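Local coordinates for protein FACT-Spt16 (PDB 5CE6) that acts as part of the FACT histone chaperone and probably binds histones H3-H4 through its N-terminal domain, at residues A[369-374]-A[406-411]. Residues are numbered along the deposited sequence; the frame is centred on the assembly and turned at random.
With ACT (acetate ion), chain C.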
loop_
_atom_site.group_PDB
_atom_site.type_symbol
_atom_site.label_atom_id
_atom_site.label_comp_id
_atom_site.label_asym_id
_atom_site.label_seq_id
_atom_site.Cartn_x
_atom_site.Cartn_y
_atom_site.Cartn_z
ATOM N N SER A 369 -14.387 19.691 -10.199
ATOM C CA SER A 369 -12.975 20.052 -10.348
ATOM C C SER A 369 -12.149 19.841 -9.078
ATOM O O SER A 369 -10.918 19.784 -9.141
ATOM C CB SER A 369 -12.833 21.500 -10.831
ATOM O OG SER A 369 -13.392 22.398 -9.893
ATOM N N CYS A 370 -12.812 19.704 -7.931
ATOM C CA CYS A 370 -12.087 19.516 -6.685
ATOM C C CYS A 370 -11.953 18.051 -6.301
ATOM O O CYS A 370 -11.272 17.732 -5.342
ATOM C CB CYS A 370 -12.755 20.273 -5.542
ATOM S SG CYS A 370 -12.679 22.079 -5.729
ATOM N N LEU A 371 -12.616 17.169 -7.040
ATOM C CA LEU A 371 -12.553 15.744 -6.723
ATOM C C LEU A 371 -11.136 15.261 -6.978
ATOM O O LEU A 371 -10.510 15.678 -7.956
ATOM C CB LEU A 371 -13.553 14.960 -7.579
ATOM C CG LEU A 371 -13.782 13.495 -7.209
ATOM C CD1 LEU A 371 -14.531 13.400 -5.889
ATOM C CD2 LEU A 371 -14.550 12.788 -8.318
ATOM N N THR A 372 -10.621 14.414 -6.088
ATOM C CA THR A 372 -9.286 13.848 -6.268
ATOM C C THR A 372 -9.262 13.082 -7.592
ATOM O O THR A 372 -10.291 12.542 -8.020
ATOM C CB THR A 372 -8.869 12.938 -5.089
ATOM O OG1 THR A 372 -9.883 11.957 -4.857
ATOM C CG2 THR A 372 -8.688 13.751 -3.814
ATOM N N LYS A 373 -8.105 13.058 -8.248
ATOM C CA LYS A 373 -7.995 12.439 -9.567
ATOM C C LYS A 373 -7.918 10.919 -9.462
ATOM O O LYS A 373 -8.036 10.216 -10.462
ATOM C CB LYS A 373 -6.779 12.969 -10.329
ATOM C CG LYS A 373 -6.810 14.469 -10.589
ATOM C CD LYS A 373 -8.085 14.895 -11.304
ATOM C CE LYS A 373 -8.089 16.402 -11.563
ATOM N NZ LYS A 373 -9.416 16.896 -12.036
ATOM N N SER A 374 -7.710 10.426 -8.246
ATOM C CA SER A 374 -7.713 8.991 -7.982
ATOM C C SER A 374 -8.744 8.702 -6.902
ATOM O O SER A 374 -9.020 9.559 -6.051
ATOM C CB SER A 374 -6.321 8.542 -7.533
ATOM O OG SER A 374 -6.322 7.195 -7.086
ATOM N N VAL A 406 -9.970 2.234 -1.067
ATOM C CA VAL A 406 -10.823 3.159 -1.785
ATOM C C VAL A 406 -10.824 4.456 -1.005
ATOM O O VAL A 406 -11.475 4.573 0.031
ATOM C CB VAL A 406 -12.258 2.624 -1.934
ATOM C CG1 VAL A 406 -13.135 3.624 -2.681
ATOM C CG2 VAL A 406 -12.243 1.280 -2.664
ATOM N N SER A 407 -10.082 5.428 -1.525
ATOM C CA SER A 407 -9.770 6.647 -0.798
ATOM C C SER A 407 -10.072 7.789 -1.752
ATOM O O SER A 407 -9.426 7.937 -2.790
ATOM C CB SER A 407 -8.289 6.634 -0.375
ATOM O OG SER A 407 -7.896 7.840 0.292
ATOM N N LEU A 408 -11.099 8.561 -1.413
ATOM C CA LEU A 408 -11.625 9.568 -2.312
ATOM C C LEU A 408 -11.822 10.876 -1.549
ATOM O O LEU A 408 -12.288 10.875 -0.398
ATOM C CB LEU A 408 -12.966 9.079 -2.881
ATOM C CG LEU A 408 -13.600 9.968 -3.950
ATOM C CD1 LEU A 408 -12.798 9.905 -5.239
ATOM C CD2 LEU A 408 -15.055 9.562 -4.194
ATOM N N GLY A 409 -11.446 11.990 -2.169
ATOM C CA GLY A 409 -11.556 13.262 -1.488
ATOM C C GLY A 409 -11.968 14.436 -2.341
ATOM O O GLY A 409 -12.075 14.346 -3.568
ATOM N N PHE A 410 -12.224 15.555 -1.670
ATOM C CA PHE A 410 -12.376 16.838 -2.336
ATOM C C PHE A 410 -11.229 17.703 -1.866
ATOM O O PHE A 410 -10.999 17.809 -0.658
ATOM C CB PHE A 410 -13.689 17.506 -1.937
ATOM C CG PHE A 410 -14.874 17.070 -2.745
ATOM C CD1 PHE A 410 -14.881 17.215 -4.124
ATOM C CD2 PHE A 410 -15.995 16.529 -2.115
ATOM C CE1 PHE A 410 -16.000 16.828 -4.874
ATOM C CE2 PHE A 410 -17.112 16.139 -2.845
ATOM C CZ PHE A 410 -17.116 16.278 -4.227
ATOM N N GLN A 411 -10.520 18.321 -2.809
ATOM C CA GLN A 411 -9.368 19.171 -2.473
ATOM C C GLN A 411 -9.647 20.631 -2.747
ATOM O O GLN A 411 -10.043 20.993 -3.857
ATOM C CB GLN A 411 -8.132 18.768 -3.286
ATOM C CG GLN A 411 -8.017 17.289 -3.537
ATOM C CD GLN A 411 -6.775 16.932 -4.321
ATOM O OE1 GLN A 411 -6.845 16.611 -5.511
ATOM N NE2 GLN A 411 -5.628 16.978 -3.659
HETATM C C ACT C . -6.256 9.676 -2.896
HETATM O O ACT C . -6.818 8.789 -3.591
HETATM O OXT ACT C . -6.714 9.867 -1.740
HETATM C CH3 ACT C . -5.076 10.449 -3.411
HETATM O O HOH W 1 -6.039 14.641 -6.973
#
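C370 meets strand 403-414 through its backbone carbonyl: the amide of Q411 donates to C370 O over 2.7 Å, nearly straight at 170° but tilted out of the carbonyl plane. The same oxygen lies 3.3 Å from F410 CA in a CA-H...O contact, while C370 C sits at the edge of the F410 ring, in its plane. At L371 and F410 the two backbone segments form a single antiparallel bridge, the CA atoms 4.5 Å apart. L371, whose CG is trans to the amide nitrogen (chi1 -170°), sets CD1 3.9 Å from F410 CE1; L408 CD1 packs against the same methyl, and Y353 and V357 of helix 349-363 touch L371. Within the M24 metallopeptidase-like (pita-bread) fold, the loop leading from that helix to strand 376-378 runs along the edge of the antiparallel sheet. The T372 amide donates to G409 O at 2.9 Å, from above the carbonyl plane. T372 O, which would take the G409 N-H in a regular pair, is hydrogen-bonded to Y353 OH. OG1, held between backbone N and carbonyl carbon (chi1 53°), instead accepts from G409 N at 3.1 Å. Its own proton goes to S374 O, 2.8 Å from OG1. T372 CG2 lies 3.6 Å from Q411 CG, the side chains crossing at about a right angle. One water accepts from K373 N and donates to Q411 OE1; S374 OG is hydrogen-bonded to N389 OD1 and G376 N.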